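Local coordinates for protein proline dehydrogenase (Bradyrhizobium japonicum USDA 110, PDB 3HAZ) that probably oxidizes proline to glutamate in two steps, using an FAD-dependent proline dehydrogenase and an NAD-dependent aldehyde dehydrogenase joined in one chain, at residues W348-E351 and I352-Q356; N939-N943 and R944-G948. All coordinates share one frame; numbering follows the deposited sequence.

Interaction 1. Residues W348-E351 and I352-Q356; sequences WDTE and IKRAQ. With FAD (flavin-adenine dinucleotide), chain C.
W348 and I352, one turn apart on helix 348-357, meet where that helix borders the FAD site of the proline dehydrogenase barrel. CG1 of I352 sits 3.6 Å from the centroid of the W348 six-membered ring, 7° off the ring normal, a CH-pi contact. The opposite face of the indole lies on the adenine of FAD, with C6A 3.3 Å above the ring plane, so the aromatic plate is held between the adenine and the I352 side chain. A chi1 of -174° swings the W348 indole away from its own backbone N and brings the six-membered ring over I352, while NE1 is hydrogen-bonded to F366 O. Beneath the side chains runs ordinary helical bonding, including R354 N to T350 O at 2.9 Å.

The other flank is looser. CG2 of T350 lies alongside the R354 side chain, 3.5 Å from NE, and a water joins E351 OE2 (2.8 Å) to R354 NH2 (3.0 Å), the charged atoms staying 5.0 Å apart. R354 NH2 finds its salt bridge with D285, and E351 OE1 accepts from A284 N. K353 and Q356 hydrogen-bond to G640 and T639 of the second subunit, and the helix follows barrel strand 338-343 and precedes helix 369-384.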
loop_
_atom_site.group_PDB
_atom_site.type_symbol
_atom_site.label_atom_id
_atom_site.label_comp_id
_atom_site.label_asym_id
_atom_site.label_seq_id
_atom_site.Cartn_x
_atom_site.Cartn_y
_atom_site.Cartn_z
ATOM N N TRP A 348 15.700 -33.654 9.397
ATOM C CA TRP A 348 15.692 -32.471 8.527
ATOM C C TRP A 348 15.811 -31.158 9.299
ATOM O O TRP A 348 16.688 -30.343 9.017
ATOM C CB TRP A 348 14.457 -32.455 7.621
ATOM C CG TRP A 348 14.460 -31.339 6.600
ATOM C CD1 TRP A 348 15.029 -31.363 5.358
ATOM C CD2 TRP A 348 13.850 -30.049 6.735
ATOM N NE1 TRP A 348 14.826 -30.163 4.719
ATOM C CE2 TRP A 348 14.103 -29.338 5.542
ATOM C CE3 TRP A 348 13.125 -29.420 7.756
ATOM C CZ2 TRP A 348 13.651 -28.031 5.336
ATOM C CZ3 TRP A 348 12.672 -28.127 7.551
ATOM C CH2 TRP A 348 12.936 -27.445 6.348
ATOM N N ASP A 349 14.936 -30.957 10.276
ATOM C CA ASP A 349 14.953 -29.717 11.049
ATOM C C ASP A 349 16.301 -29.504 11.729
ATOM O O ASP A 349 16.791 -28.383 11.829
ATOM C CB ASP A 349 13.819 -29.710 12.073
ATOM C CG ASP A 349 12.464 -29.451 11.431
ATOM O OD1 ASP A 349 12.183 -28.289 11.076
ATOM O OD2 ASP A 349 11.684 -30.407 11.280
ATOM N N THR A 350 16.914 -30.592 12.171
ATOM C CA THR A 350 18.221 -30.510 12.802
ATOM C C THR A 350 19.279 -30.047 11.811
ATOM O O THR A 350 20.113 -29.204 12.138
ATOM C CB THR A 350 18.610 -31.852 13.447
ATOM O OG1 THR A 350 17.717 -32.111 14.534
ATOM C CG2 THR A 350 20.039 -31.816 13.969
ATOM N N GLU A 351 19.242 -30.580 10.593
ATOM C CA GLU A 351 20.232 -30.187 9.596
ATOM C C GLU A 351 20.117 -28.706 9.244
ATOM O O GLU A 351 21.123 -28.033 9.043
ATOM C CB GLU A 351 20.116 -31.045 8.333
ATOM C CG GLU A 351 20.248 -32.546 8.575
ATOM C CD GLU A 351 21.574 -32.948 9.197
ATOM O OE1 GLU A 351 21.733 -34.146 9.519
ATOM O OE2 GLU A 351 22.456 -32.076 9.366
ATOM N N ILE A 352 18.890 -28.195 9.174
ATOM C CA ILE A 352 18.694 -26.787 8.852
ATOM C C ILE A 352 19.290 -25.930 9.966
ATOM O O ILE A 352 20.061 -25.013 9.710
ATOM C CB ILE A 352 17.194 -26.427 8.667
ATOM C CG1 ILE A 352 16.572 -27.260 7.542
ATOM C CG2 ILE A 352 17.020 -24.923 8.387
ATOM C CD1 ILE A 352 17.353 -27.231 6.248
ATOM N N LYS A 353 18.929 -26.244 11.206
ATOM C CA LYS A 353 19.373 -25.452 12.343
ATOM C C LYS A 353 20.891 -25.466 12.433
ATOM O O LYS A 353 21.524 -24.417 12.576
ATOM C CB LYS A 353 18.749 -25.965 13.649
ATOM C CG LYS A 353 19.079 -25.108 14.880
ATOM C CD LYS A 353 18.234 -25.520 16.076
ATOM C CE LYS A 353 18.543 -24.662 17.300
ATOM N NZ LYS A 353 17.786 -25.136 18.500
ATOM N N ARG A 354 21.477 -26.656 12.328
ATOM C CA ARG A 354 22.922 -26.789 12.461
ATOM C C ARG A 354 23.681 -25.973 11.421
ATOM O O ARG A 354 24.663 -25.305 11.739
ATOM C CB ARG A 354 23.342 -28.256 12.365
ATOM C CG ARG A 354 23.099 -29.057 13.629
ATOM C CD ARG A 354 23.447 -30.510 13.390
ATOM N NE ARG A 354 23.405 -31.300 14.615
ATOM C CZ ARG A 354 24.036 -32.457 14.764
ATOM N NH1 ARG A 354 23.958 -33.116 15.914
ATOM N NH2 ARG A 354 24.750 -32.951 13.759
ATOM N N ALA A 355 23.246 -26.058 10.171
ATOM C CA ALA A 355 23.955 -25.381 9.098
ATOM C C ALA A 355 23.890 -23.863 9.300
ATOM O O ALA A 355 24.850 -23.154 9.020
ATOM C CB ALA A 355 23.393 -25.786 7.737
ATOM N N GLN A 356 22.760 -23.379 9.806
ATOM C CA GLN A 356 22.617 -21.963 10.143
ATOM C C GLN A 356 23.524 -21.568 11.304
ATOM O O GLN A 356 24.253 -20.587 11.210
ATOM C CB GLN A 356 21.156 -21.622 10.454
ATOM C CG GLN A 356 20.249 -21.800 9.239
ATOM C CD GLN A 356 18.817 -21.407 9.502
ATOM O OE1 GLN A 356 18.446 -21.090 10.630
ATOM N NE2 GLN A 356 17.998 -21.424 8.452
HETATM P PA FAD C . 6.763 -38.433 3.574
HETATM O O1A FAD C . 5.539 -37.618 4.287
HETATM O O2A FAD C . 6.513 -38.700 2.158
HETATM O O5B FAD C . 8.116 -37.539 3.690
HETATM C C5B FAD C . 8.482 -37.063 4.953
HETATM C C4B FAD C . 9.914 -36.514 4.904
HETATM O O4B FAD C . 10.370 -35.697 3.695
HETATM C C3B FAD C . 10.784 -36.293 5.986
HETATM O O3B FAD C . 10.894 -37.291 6.986
HETATM C C2B FAD C . 12.007 -35.679 5.353
HETATM O O2B FAD C . 13.128 -36.523 5.165
HETATM C C1B FAD C . 11.512 -34.990 4.132
HETATM N N9A FAD C . 11.135 -33.592 4.242
HETATM C C8A FAD C . 10.105 -33.031 4.991
HETATM N N7A FAD C . 10.099 -31.685 4.745
HETATM C C5A FAD C . 11.140 -31.414 3.826
HETATM C C6A FAD C . 11.623 -30.141 3.187
HETATM N N6A FAD C . 10.983 -28.867 3.493
HETATM N N1A FAD C . 12.629 -30.163 2.339
HETATM C C2A FAD C . 13.258 -31.381 2.016
HETATM N N3A FAD C . 12.795 -32.604 2.631
HETATM C C4A FAD C . 11.746 -32.578 3.514
HETATM N N1 FAD C . 15.728 -41.899 8.525
HETATM C C2 FAD C . 17.047 -41.617 8.785
HETATM O O2 FAD C . 17.496 -40.318 8.694
HETATM N N3 FAD C . 17.935 -42.669 9.195
HETATM C C4 FAD C . 17.474 -43.948 9.323
HETATM O O4 FAD C . 18.356 -44.985 9.657
HETATM C C4X FAD C . 16.096 -44.247 9.047
HETATM N N5 FAD C . 15.578 -45.645 9.174
HETATM C C5X FAD C . 14.215 -45.918 8.904
HETATM C C6 FAD C . 13.707 -47.291 9.038
HETATM C C7 FAD C . 12.346 -47.561 8.762
HETATM C C7M FAD C . 11.828 -48.981 8.927
HETATM C C8 FAD C . 11.438 -46.472 8.334
HETATM C C8M FAD C . 9.953 -46.736 8.033
HETATM C C9 FAD C . 11.928 -45.161 8.207
HETATM C C9A FAD C . 13.342 -44.868 8.501
HETATM N N10 FAD C . 13.860 -43.504 8.372
HETATM C C10 FAD C . 15.251 -43.234 8.651
HETATM C "C1'" FAD C . 13.042 -42.394 7.787
HETATM C "C2'" FAD C . 12.250 -41.521 8.794
HETATM O "O2'" FAD C . 12.176 -42.176 10.056
HETATM C "C3'" FAD C . 10.868 -41.201 8.202
HETATM O "O3'" FAD C . 10.010 -42.330 8.331
HETATM C "C4'" FAD C . 10.933 -40.783 6.689
HETATM O "O4'" FAD C . 11.888 -39.845 6.329
HETATM C "C5'" FAD C . 9.532 -40.425 6.125
HETATM O "O5'" FAD C . 9.447 -40.583 4.717
HETATM P P FAD C . 7.973 -40.998 4.079
HETATM O O1P FAD C . 8.133 -41.260 2.439
HETATM O O2P FAD C . 7.446 -42.175 4.779
HETATM O O3P FAD C . 6.946 -39.785 4.455
HETATM O O HOH W 1 24.882 -32.648 10.741
#

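Interaction 2. Residues N939-N943 and R944-G948; sequences NIYVN and RNMIG. With SO4 (sulfate ion), chain E.
An Asx turn at N945 shapes the loop that leaves strand 939-942, an outermost strand of its sheet within this chain, in the aldehyde dehydrogenase part of the protein. Before the loop, Y941 presents its ring to the returning backbone: the M946 carbonyl carbon lies over one face, and M946 O comes to 3.2 Å from Y941 CE1. R944 crosses the same ring obliquely, its guanidinium turned 41° from the ring plane, with Y941 CD2 3.4 Å above one guanidinium face. The bend at chi3 (-75°) turns the R944 head onward, along the path of the following residues, where it grips N945 side-on, NE to the backbone O at 2.8 Å and NH1 to OD1 at 3.0 Å. NH2 forms a salt bridge with E641 of the second subunit; strand 978-986 of that subunit runs parallel beside residues 939-942 and continues the sheet. Replacing R944 by alanine removes both bonds to N945 and is likely to leave that E641 without its mate and the Y941 ring with less cover. N945 OD1 also accepts from I947 N, the two donors approaching from opposite faces of its plane. Farther on, G948 N donates to O3 of a sulfate ion, probably from the crystallisation liquor, that R793 and S795 also hold. One water accepts from Y941 OH at 2.6 Å and donates to M946 O and to sulfate O1.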
loop_
_atom_site.group_PDB
_atom_site.type_symbol
_atom_site.label_atom_id
_atom_site.label_comp_id
_atom_site.label_asym_id
_atom_site.label_seq_id
_atom_site.Cartn_x
_atom_site.Cartn_y
_atom_site.Cartn_z
ATOM N N ASN A 939 21.184 -13.376 30.891
ATOM C CA ASN A 939 20.985 -14.309 29.789
ATOM C C ASN A 939 20.454 -15.636 30.306
ATOM O O ASN A 939 21.118 -16.324 31.091
ATOM C CB ASN A 939 22.290 -14.520 29.008
ATOM C CG ASN A 939 22.657 -13.317 28.141
ATOM O OD1 ASN A 939 23.239 -12.344 28.618
ATOM N ND2 ASN A 939 22.329 -13.392 26.856
ATOM N N ILE A 940 19.238 -15.969 29.885
ATOM C CA ILE A 940 18.587 -17.216 30.277
ATOM C C ILE A 940 18.516 -18.132 29.058
ATOM O O ILE A 940 18.054 -17.734 27.985
ATOM C CB ILE A 940 17.184 -16.941 30.870
ATOM C CG1 ILE A 940 17.314 -16.023 32.095
ATOM C CG2 ILE A 940 16.459 -18.242 31.233
ATOM C CD1 ILE A 940 15.997 -15.658 32.735
ATOM N N TYR A 941 19.027 -19.345 29.219
ATOM C CA TYR A 941 19.035 -20.329 28.145
ATOM C C TYR A 941 18.172 -21.528 28.541
ATOM O O TYR A 941 18.391 -22.151 29.587
ATOM C CB TYR A 941 20.461 -20.799 27.871
ATOM C CG TYR A 941 21.378 -19.753 27.267
ATOM C CD1 TYR A 941 22.287 -19.052 28.057
ATOM C CD2 TYR A 941 21.355 -19.493 25.900
ATOM C CE1 TYR A 941 23.145 -18.113 27.501
ATOM C CE2 TYR A 941 22.203 -18.554 25.335
ATOM C CZ TYR A 941 23.095 -17.864 26.135
ATOM O OH TYR A 941 23.934 -16.926 25.558
ATOM N N VAL A 942 17.200 -21.848 27.700
ATOM C CA VAL A 942 16.237 -22.893 28.008
ATOM C C VAL A 942 16.420 -24.106 27.102
ATOM O O VAL A 942 16.324 -24.000 25.879
ATOM C CB VAL A 942 14.795 -22.360 27.879
ATOM C CG1 VAL A 942 13.769 -23.457 28.224
ATOM C CG2 VAL A 942 14.616 -21.144 28.776
ATOM N N ASN A 943 16.701 -25.254 27.712
ATOM C CA ASN A 943 16.794 -26.507 26.974
ATOM C C ASN A 943 17.908 -26.487 25.932
ATOM O O ASN A 943 17.793 -27.100 24.874
ATOM C CB ASN A 943 15.441 -26.854 26.333
ATOM C CG ASN A 943 14.390 -27.252 27.369
ATOM O OD1 ASN A 943 14.727 -27.639 28.491
ATOM N ND2 ASN A 943 13.113 -27.153 26.998
ATOM N N ARG A 944 18.982 -25.770 26.252
ATOM C CA ARG A 944 20.205 -25.763 25.452
ATOM C C ARG A 944 21.379 -25.385 26.355
ATOM O O ARG A 944 21.195 -25.076 27.534
ATOM C CB ARG A 944 20.100 -24.782 24.279
ATOM C CG ARG A 944 19.731 -23.350 24.679
ATOM C CD ARG A 944 20.271 -22.347 23.666
ATOM N NE ARG A 944 21.713 -22.166 23.828
ATOM C CZ ARG A 944 22.469 -21.380 23.067
ATOM N NH1 ARG A 944 23.773 -21.283 23.310
ATOM N NH2 ARG A 944 21.927 -20.697 22.063
ATOM N N ASN A 945 22.590 -25.403 25.816
ATOM C CA ASN A 945 23.734 -25.003 26.626
ATOM C C ASN A 945 23.722 -23.492 26.923
ATOM O O ASN A 945 22.954 -22.740 26.318
ATOM C CB ASN A 945 25.045 -25.445 25.980
ATOM C CG ASN A 945 25.423 -24.591 24.797
ATOM O OD1 ASN A 945 25.294 -23.372 24.833
ATOM N ND2 ASN A 945 25.898 -25.229 23.736
ATOM N N MET A 946 24.562 -23.062 27.860
ATOM C CA MET A 946 24.536 -21.682 28.353
ATOM C C MET A 946 25.617 -20.780 27.745
ATOM O O MET A 946 25.822 -19.662 28.207
ATOM C CB MET A 946 24.686 -21.669 29.882
ATOM C CG MET A 946 23.540 -22.329 30.636
ATOM S SD MET A 946 24.001 -22.916 32.289
ATOM C CE MET A 946 24.623 -21.408 33.039
ATOM N N ILE A 947 26.308 -21.260 26.717
ATOM C CA ILE A 947 27.484 -20.562 26.222
ATOM C C ILE A 947 27.404 -20.175 24.742
ATOM O O ILE A 947 26.515 -20.608 24.016
ATOM C CB ILE A 947 28.751 -21.406 26.441
ATOM C CG1 ILE A 947 28.717 -22.653 25.555
ATOM C CG2 ILE A 947 28.907 -21.785 27.918
ATOM C CD1 ILE A 947 30.035 -23.403 25.526
ATOM N N GLY A 948 28.346 -19.345 24.309
ATOM C CA GLY A 948 28.487 -18.999 22.905
ATOM C C GLY A 948 27.449 -18.018 22.388
ATOM O O GLY A 948 26.961 -18.164 21.267
HETATM S S SO4 E . 30.225 -16.903 25.811
HETATM O O1 SO4 E . 28.776 -16.693 25.853
HETATM O O2 SO4 E . 30.857 -16.060 26.824
HETATM O O3 SO4 E . 30.554 -18.298 26.085
HETATM O O4 SO4 E . 30.715 -16.564 24.477
HETATM O O HOH W 2 26.143 -17.088 26.826
#

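In the fold
Interaction 1 precedes interaction 2 along the chain, and nearly 600 residues separate them. The first lies on a helix of the proline dehydrogenase barrel, the second at the end of a strand in the aldehyde dehydrogenase part, so they share no helix or sheet. Their centres are nonetheless 18 Å apart and their nearest atoms about 6 Å, without touching. Both also meet the second subunit: there N986 hydrogen-bonds to N943, and two residues adjacent in sequence, G640 and E641, serve one contact each. One neighbouring subunit thus borders both enzymatic parts, near the FAD adenine on one side and at a sheet continued between chains on the other.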